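Local coordinates for protein trichothecene 3-O-acetyltransferase TRI101 (Fusarium sporotrichioides, PDB 2ZBA) that acetylates the 3-hydroxyl of trichothecene mycotoxins during their biosynthesis, using acetyl-coenzyme A, and binds calcium, at residues P294-R299 with M320-S325; F62-G67 with K143-L148. One frame throughout, in Å; residues are numbered along the deposited sequence.

Contact 1: residues P294-R299 with M320-S325. With ZBA (12,13-Epoxytrichothec-9-ene-3,4,8,15-tetrol-4,15-diacetate-8-isovalerate), chain F.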
loop_
_atom_site.group_PDB
_atom_site.type_symbol
_atom_site.label_atom_id
_atom_site.label_comp_id
_atom_site.label_asym_id
_atom_site.label_seq_id
_atom_site.Cartn_x
_atom_site.Cartn_y
_atom_site.Cartn_z
ATOM N N PRO A 294 4.479 -13.449 -22.348
ATOM C CA PRO A 294 3.305 -12.965 -21.596
ATOM C C PRO A 294 3.681 -11.944 -20.493
ATOM O O PRO A 294 4.708 -12.089 -19.819
ATOM C CB PRO A 294 2.713 -14.255 -20.996
ATOM C CG PRO A 294 3.228 -15.377 -21.900
ATOM C CD PRO A 294 4.625 -14.918 -22.268
ATOM N N THR A 295 2.887 -10.883 -20.371
ATOM C CA THR A 295 3.082 -9.936 -19.292
ATOM C C THR A 295 1.739 -9.746 -18.614
ATOM O O THR A 295 0.732 -9.534 -19.292
ATOM C CB THR A 295 3.708 -8.567 -19.759
ATOM O OG1 THR A 295 3.741 -7.660 -18.658
ATOM C CG2 THR A 295 2.922 -7.908 -20.906
ATOM N N GLU A 296 1.723 -9.875 -17.289
ATOM C CA GLU A 296 0.531 -9.584 -16.489
ATOM C C GLU A 296 0.738 -8.322 -15.640
ATOM O O GLU A 296 1.746 -8.192 -14.929
ATOM C CB GLU A 296 0.161 -10.778 -15.606
ATOM C CG GLU A 296 -1.129 -10.615 -14.751
ATOM C CD GLU A 296 -1.708 -11.948 -14.278
ATOM O OE1 GLU A 296 -1.639 -12.237 -13.069
ATOM O OE2 GLU A 296 -2.230 -12.713 -15.125
ATOM N N PHE A 297 -0.218 -7.396 -15.733
ATOM C CA PHE A 297 -0.263 -6.226 -14.862
ATOM C C PHE A 297 -1.302 -6.543 -13.797
ATOM O O PHE A 297 -2.442 -6.866 -14.126
ATOM C CB PHE A 297 -0.659 -4.963 -15.650
ATOM C CG PHE A 297 -0.391 -3.662 -14.917
ATOM C CD1 PHE A 297 -1.358 -3.092 -14.092
ATOM C CD2 PHE A 297 0.823 -2.998 -15.072
ATOM C CE1 PHE A 297 -1.113 -1.882 -13.417
ATOM C CE2 PHE A 297 1.069 -1.783 -14.415
ATOM C CZ PHE A 297 0.106 -1.239 -13.581
ATOM N N CYS A 298 -0.889 -6.509 -12.533
ATOM C CA CYS A 298 -1.805 -6.580 -11.396
ATOM C C CYS A 298 -1.841 -5.205 -10.726
ATOM O O CYS A 298 -0.782 -4.663 -10.366
ATOM C CB CYS A 298 -1.366 -7.651 -10.380
ATOM S SG CYS A 298 -0.749 -9.177 -11.090
ATOM N N ARG A 299 -3.046 -4.650 -10.579
ATOM C CA ARG A 299 -3.268 -3.289 -10.048
ATOM C C ARG A 299 -4.221 -3.312 -8.870
ATOM O O ARG A 299 -5.364 -3.709 -9.028
ATOM C CB ARG A 299 -3.858 -2.392 -11.150
ATOM C CG ARG A 299 -3.871 -0.915 -10.853
ATOM C CD ARG A 299 -4.782 -0.201 -11.861
ATOM N NE ARG A 299 -4.600 1.252 -11.859
ATOM C CZ ARG A 299 -5.335 2.110 -12.558
ATOM N NH1 ARG A 299 -6.337 1.683 -13.332
ATOM N NH2 ARG A 299 -5.070 3.410 -12.464
HETATM N N MSE A 320 -7.643 -6.652 -6.855
HETATM C CA MSE A 320 -6.763 -6.212 -7.903
HETATM C C MSE A 320 -7.500 -6.390 -9.221
HETATM O O MSE A 320 -8.450 -7.170 -9.324
HETATM C CB MSE A 320 -5.448 -7.004 -7.889
HETATM C CG MSE A 320 -4.590 -6.839 -6.596
HETATM SE SE MSE A 320 -2.770 -7.475 -6.842
HETATM C CE MSE A 320 -1.838 -5.752 -7.009
ATOM N N THR A 321 -7.076 -5.653 -10.231
ATOM C CA THR A 321 -7.483 -5.958 -11.587
ATOM C C THR A 321 -6.258 -6.557 -12.298
ATOM O O THR A 321 -5.097 -6.203 -12.000
ATOM C CB THR A 321 -8.086 -4.722 -12.326
ATOM O OG1 THR A 321 -7.093 -3.697 -12.477
ATOM C CG2 THR A 321 -9.301 -4.162 -11.556
ATOM N N TYR A 322 -6.520 -7.463 -13.229
ATOM C CA TYR A 322 -5.470 -8.197 -13.921
ATOM C C TYR A 322 -5.537 -7.982 -15.417
ATOM O O TYR A 322 -6.613 -7.909 -16.006
ATOM C CB TYR A 322 -5.570 -9.676 -13.576
ATOM C CG TYR A 322 -5.550 -9.912 -12.086
ATOM C CD1 TYR A 322 -4.348 -9.896 -11.374
ATOM C CD2 TYR A 322 -6.739 -10.109 -11.372
ATOM C CE1 TYR A 322 -4.335 -10.088 -9.970
ATOM C CE2 TYR A 322 -6.728 -10.305 -9.981
ATOM C CZ TYR A 322 -5.524 -10.303 -9.294
ATOM O OH TYR A 322 -5.525 -10.503 -7.929
ATOM N N HIS A 323 -4.369 -7.858 -16.029
ATOM C CA HIS A 323 -4.278 -7.454 -17.414
ATOM C C HIS A 323 -3.184 -8.279 -18.064
ATOM O O HIS A 323 -2.018 -8.137 -17.721
ATOM C CB HIS A 323 -4.000 -5.940 -17.509
ATOM C CG HIS A 323 -4.970 -5.105 -16.728
ATOM N ND1 HIS A 323 -4.764 -4.765 -15.409
ATOM C CD2 HIS A 323 -6.187 -4.607 -17.060
ATOM C CE1 HIS A 323 -5.805 -4.083 -14.967
ATOM N NE2 HIS A 323 -6.681 -3.975 -15.947
ATOM N N ASP A 324 -3.571 -9.170 -18.975
ATOM C CA ASP A 324 -2.609 -10.009 -19.670
ATOM C C ASP A 324 -2.430 -9.547 -21.098
ATOM O O ASP A 324 -3.401 -9.194 -21.773
ATOM C CB ASP A 324 -3.059 -11.466 -19.666
ATOM C CG ASP A 324 -3.174 -12.028 -18.286
ATOM O OD1 ASP A 324 -2.146 -12.121 -17.587
ATOM O OD2 ASP A 324 -4.291 -12.402 -17.906
ATOM N N SER A 325 -1.181 -9.550 -21.547
ATOM C CA SER A 325 -0.825 -9.140 -22.890
ATOM C C SER A 325 0.530 -9.786 -23.188
ATOM O O SER A 325 0.854 -10.839 -22.623
ATOM C CB SER A 325 -0.759 -7.609 -22.945
ATOM O OG SER A 325 -0.529 -7.117 -24.251
HETATM O O18 ZBA F . 4.293 -9.415 -3.580
HETATM C C44 ZBA F . 3.992 -9.837 -2.491
HETATM C C45 ZBA F . 3.849 -11.263 -2.100
HETATM C C46 ZBA F . 4.346 -11.612 -0.754
HETATM C C48 ZBA F . 5.728 -11.488 -0.354
HETATM C C47 ZBA F . 3.490 -12.150 0.337
HETATM O O17 ZBA F . 3.753 -8.979 -1.499
HETATM C C31 ZBA F . 3.570 -7.551 -1.750
HETATM C C30 ZBA F . 2.274 -7.294 -2.503
HETATM C C32 ZBA F . 3.712 -6.884 -0.419
HETATM C C39 ZBA F . 5.031 -7.107 0.255
HETATM C C33 ZBA F . 2.744 -6.145 0.078
HETATM C C34 ZBA F . 1.470 -5.856 -0.638
HETATM O O10 ZBA F . 1.645 -4.587 -1.375
HETATM C C29 ZBA F . 0.994 -6.951 -1.662
HETATM C C38 ZBA F . 0.526 -8.196 -0.876
HETATM O O12 ZBA F . 0.636 -9.375 -1.709
HETATM C C40 ZBA F . -0.103 -10.427 -1.362
HETATM C C41 ZBA F . 0.165 -11.598 -2.249
HETATM O O13 ZBA F . -0.858 -10.453 -0.494
HETATM C C28 ZBA F . -0.206 -6.373 -2.571
HETATM C C37 ZBA F . -0.778 -7.473 -3.507
HETATM C C35 ZBA F . 0.341 -5.142 -3.318
HETATM C C25 ZBA F . 0.568 -4.166 -2.235
HETATM C C36 ZBA F . 0.928 -5.085 -4.632
HETATM O O11 ZBA F . -0.401 -4.587 -4.407
HETATM C C27 ZBA F . -1.309 -5.635 -1.685
HETATM C C26 ZBA F . -0.836 -4.190 -1.669
HETATM O O16 ZBA F . -0.875 -3.574 -0.408
HETATM O O14 ZBA F . -2.686 -5.676 -2.170
HETATM O O HOH W 1 -7.649 -1.047 -13.373
#
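Thr-295, Phe-297 and Arg-299 pair with Ser-325, His-323 and Thr-321 through six backbone hydrogen bonds, the two strand segments running antiparallel at 164°. On the face of Glu-296, Cys-298, Tyr-322 and Asp-324, the two acids lie side by side, and Glu-296 OE2 comes to 2.5 Å from Asp-324 OD1, a spacing that suggests a shared proton. Next along, Cys-298 SG sits in the plane of the Tyr-322 ring, at its edge, 3.7 Å from CD1. The phenol oxygen reaches away to Leu-373 O and Gln-220. This pair forms one margin of a mixed sheet of the BAHD fold, 318-326 being its outermost strand and 383-387 flanking 294-302 on the far side. Met-320, modelled as selenomethionine, bends at chi3 (104°): its SE rests 3.8 Å from Cys-298 CB, while CE turns to within 3.2 Å of O11 of the bound trichothecene ZBA. On the other face, His-323 ND1 adds a weak bond to Phe-297 O (3.4 Å), which already takes the His-323 N-H. The extended Arg-299 side chain reaches coenzyme A and forms salt bridges with Asp-270 and Asp-271; water 1 links its NH1 (3.0 Å) to Thr-321 OG1.

Contact 2: residues F62-G67 with K143-L148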
loop_
_atom_site.group_PDB
_atom_site.type_symbol
_atom_site.label_atom_id
_atom_site.label_comp_id
_atom_site.label_asym_id
_atom_site.label_seq_id
_atom_site.Cartn_x
_atom_site.Cartn_y
_atom_site.Cartn_z
ATOM N N PHE A 62 -11.996 3.386 20.475
ATOM C CA PHE A 62 -11.900 2.154 19.670
ATOM C C PHE A 62 -10.852 1.189 20.205
ATOM O O PHE A 62 -9.748 1.127 19.666
ATOM C CB PHE A 62 -11.557 2.490 18.212
ATOM C CG PHE A 62 -12.324 3.643 17.668
ATOM C CD1 PHE A 62 -13.685 3.517 17.371
ATOM C CD2 PHE A 62 -11.695 4.868 17.455
ATOM C CE1 PHE A 62 -14.411 4.595 16.874
ATOM C CE2 PHE A 62 -12.412 5.953 16.954
ATOM C CZ PHE A 62 -13.775 5.815 16.661
ATOM N N PRO A 63 -11.182 0.432 21.271
ATOM C CA PRO A 63 -10.218 -0.478 21.925
ATOM C C PRO A 63 -9.424 -1.410 20.995
ATOM O O PRO A 63 -8.214 -1.641 21.206
ATOM C CB PRO A 63 -11.100 -1.271 22.905
ATOM C CG PRO A 63 -12.223 -0.306 23.242
ATOM C CD PRO A 63 -12.497 0.422 21.948
ATOM N N TRP A 64 -10.084 -1.915 19.955
ATOM C CA TRP A 64 -9.478 -2.906 19.066
ATOM C C TRP A 64 -8.185 -2.452 18.338
ATOM O O TRP A 64 -7.338 -3.284 17.982
ATOM C CB TRP A 64 -10.522 -3.428 18.083
ATOM C CG TRP A 64 -11.059 -2.404 17.164
ATOM C CD1 TRP A 64 -12.231 -1.715 17.296
ATOM C CD2 TRP A 64 -10.452 -1.942 15.948
ATOM N NE1 TRP A 64 -12.388 -0.850 16.242
ATOM C CE2 TRP A 64 -11.315 -0.973 15.395
ATOM C CE3 TRP A 64 -9.271 -2.273 15.257
ATOM C CZ2 TRP A 64 -11.036 -0.324 14.186
ATOM C CZ3 TRP A 64 -8.987 -1.611 14.060
ATOM C CH2 TRP A 64 -9.866 -0.650 13.540
ATOM N N VAL A 65 -8.017 -1.141 18.145
ATOM C CA VAL A 65 -6.810 -0.625 17.478
ATOM C C VAL A 65 -5.556 -1.039 18.222
ATOM O O VAL A 65 -4.497 -1.179 17.619
ATOM C CB VAL A 65 -6.843 0.910 17.259
ATOM C CG1 VAL A 65 -8.116 1.279 16.539
ATOM C CG2 VAL A 65 -6.703 1.692 18.596
ATOM N N ALA A 66 -5.717 -1.281 19.526
ATOM C CA ALA A 66 -4.640 -1.668 20.434
ATOM C C ALA A 66 -4.459 -3.191 20.517
ATOM O O ALA A 66 -3.556 -3.675 21.225
ATOM C CB ALA A 66 -4.903 -1.096 21.826
ATOM N N GLY A 67 -5.293 -3.925 19.770
ATOM C CA GLY A 67 -5.304 -5.378 19.789
ATOM C C GLY A 67 -4.180 -6.041 19.026
ATOM O O GLY A 67 -3.218 -5.385 18.582
ATOM N N LYS A 143 1.509 -10.324 17.287
ATOM C CA LYS A 143 1.303 -9.744 15.975
ATOM C C LYS A 143 0.343 -8.551 16.121
ATOM O O LYS A 143 -0.844 -8.658 15.811
ATOM C CB LYS A 143 0.736 -10.819 15.048
ATOM C CG LYS A 143 0.718 -10.487 13.580
ATOM C CD LYS A 143 0.056 -11.621 12.782
ATOM C CE LYS A 143 1.040 -12.729 12.418
ATOM N NZ LYS A 143 0.355 -13.786 11.592
ATOM N N PRO A 144 0.857 -7.408 16.621
ATOM C CA PRO A 144 -0.021 -6.264 16.871
ATOM C C PRO A 144 -0.666 -5.750 15.587
ATOM O O PRO A 144 -0.103 -5.889 14.506
ATOM C CB PRO A 144 0.924 -5.207 17.461
ATOM C CG PRO A 144 2.146 -5.970 17.910
ATOM C CD PRO A 144 2.263 -7.114 16.959
ATOM N N VAL A 145 -1.854 -5.189 15.729
ATOM C CA VAL A 145 -2.632 -4.603 14.630
ATOM C C VAL A 145 -1.924 -3.330 14.104
ATOM O O VAL A 145 -1.817 -3.107 12.889
ATOM C CB VAL A 145 -4.080 -4.323 15.126
ATOM C CG1 VAL A 145 -4.869 -3.390 14.187
ATOM C CG2 VAL A 145 -4.826 -5.628 15.335
ATOM N N LEU A 146 -1.403 -2.534 15.038
ATOM C CA LEU A 146 -0.813 -1.242 14.719
ATOM C C LEU A 146 0.390 -1.003 15.627
ATOM O O LEU A 146 0.317 -1.230 16.834
ATOM C CB LEU A 146 -1.878 -0.145 14.893
ATOM C CG LEU A 146 -1.701 1.230 14.224
ATOM C CD1 LEU A 146 -1.899 1.173 12.706
ATOM C CD2 LEU A 146 -2.682 2.253 14.835
ATOM N N LEU A 147 1.510 -0.586 15.043
ATOM C CA LEU A 147 2.707 -0.206 15.809
ATOM C C LEU A 147 3.191 1.142 15.296
ATOM O O LEU A 147 3.047 1.454 14.111
ATOM C CB LEU A 147 3.848 -1.230 15.652
ATOM C CG LEU A 147 3.813 -2.683 16.153
ATOM C CD1 LEU A 147 3.255 -3.604 15.085
ATOM C CD2 LEU A 147 5.237 -3.123 16.474
ATOM N N LEU A 148 3.793 1.931 16.176
ATOM C CA LEU A 148 4.312 3.237 15.774
ATOM C C LEU A 148 5.766 3.370 16.190
ATOM O O LEU A 148 6.171 2.884 17.249
ATOM C CB LEU A 148 3.465 4.375 16.373
ATOM C CG LEU A 148 2.018 4.523 15.872
ATOM C CD1 LEU A 148 1.047 3.660 16.679
ATOM C CD2 LEU A 148 1.542 5.963 15.876
HETATM O O HOH W 2 -2.544 -2.757 18.150
#
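Val-145 directs its CB toward residues 62-67, and its two methyls then take different partners. CB faces two carbonyl oxygens, 3.7 Å from Gly-67 O and 4.0 Å from Val-65 O. From there the branches part. CG2, beside the backbone N, packs against the end of the turn, 3.6 Å from Gly-67 O and slightly farther from Gly-67 C. CG1 is anti to the backbone N (chi1 165°), which carries it past Val-65 O to the indole of Trp-64; it arrives at the ring edge, near the ring plane, 4.5 Å from CZ3. Val-65 CG1 lies over one face of that indole, toward its rim, and Arg-201 makes a cation-pi contact with the ring.

Residues 63-66 form a short 3-10 turn between helix 44-61 and strand 68-72, and both segments belong to the N-terminal family region of the enzyme. Its i to i+3 bonds end with Gly-67 N on Trp-64 O; the carbonyl of Gly-67 then accepts Val-145 N in a nearly linear bond of 3.2 Å (172° at the hydrogen), the donor tilted 35° from the carbonyl plane. Water 2 lies in hydrogen-bonding reach of Val-65 O and Gly-67 O, with more acceptors around it than it has protons, and takes a weak bond from Leu-146 N. Leu-146 also sets its CB 3.9 Å from Val-65 O, while its side chain packs on Ile-176 of helix 170-184, which Trp-64 touches as well. Pro-144 meets the turn through its CA, near Gly-67 O, and its own carbonyl is bonded by the hydroxyl of Tyr-29.

In the fold
Starting from the N terminus, the chain runs through strand 29-37 and helix 44-61 into the turn 62-67, then wanders for 75 residues before 143-148 closes contact 2. The loop holds strands 68-72, 81-85 and 92-97; closing it sets the end of helix 44-61 against the start of strand 146-153 in the five-stranded mixed sheet. Contact 1 opens much later and is more local: only 20 residues separate 294-299 from 320-325, neighbours in the seven-stranded sheet. The loops therefore follow in series, neither nesting nor crossing. The centres of contact 1 and contact 2 lie about 34 Å apart, on opposite sides of the chain's centre, and only contact 1 reaches the bound ligands.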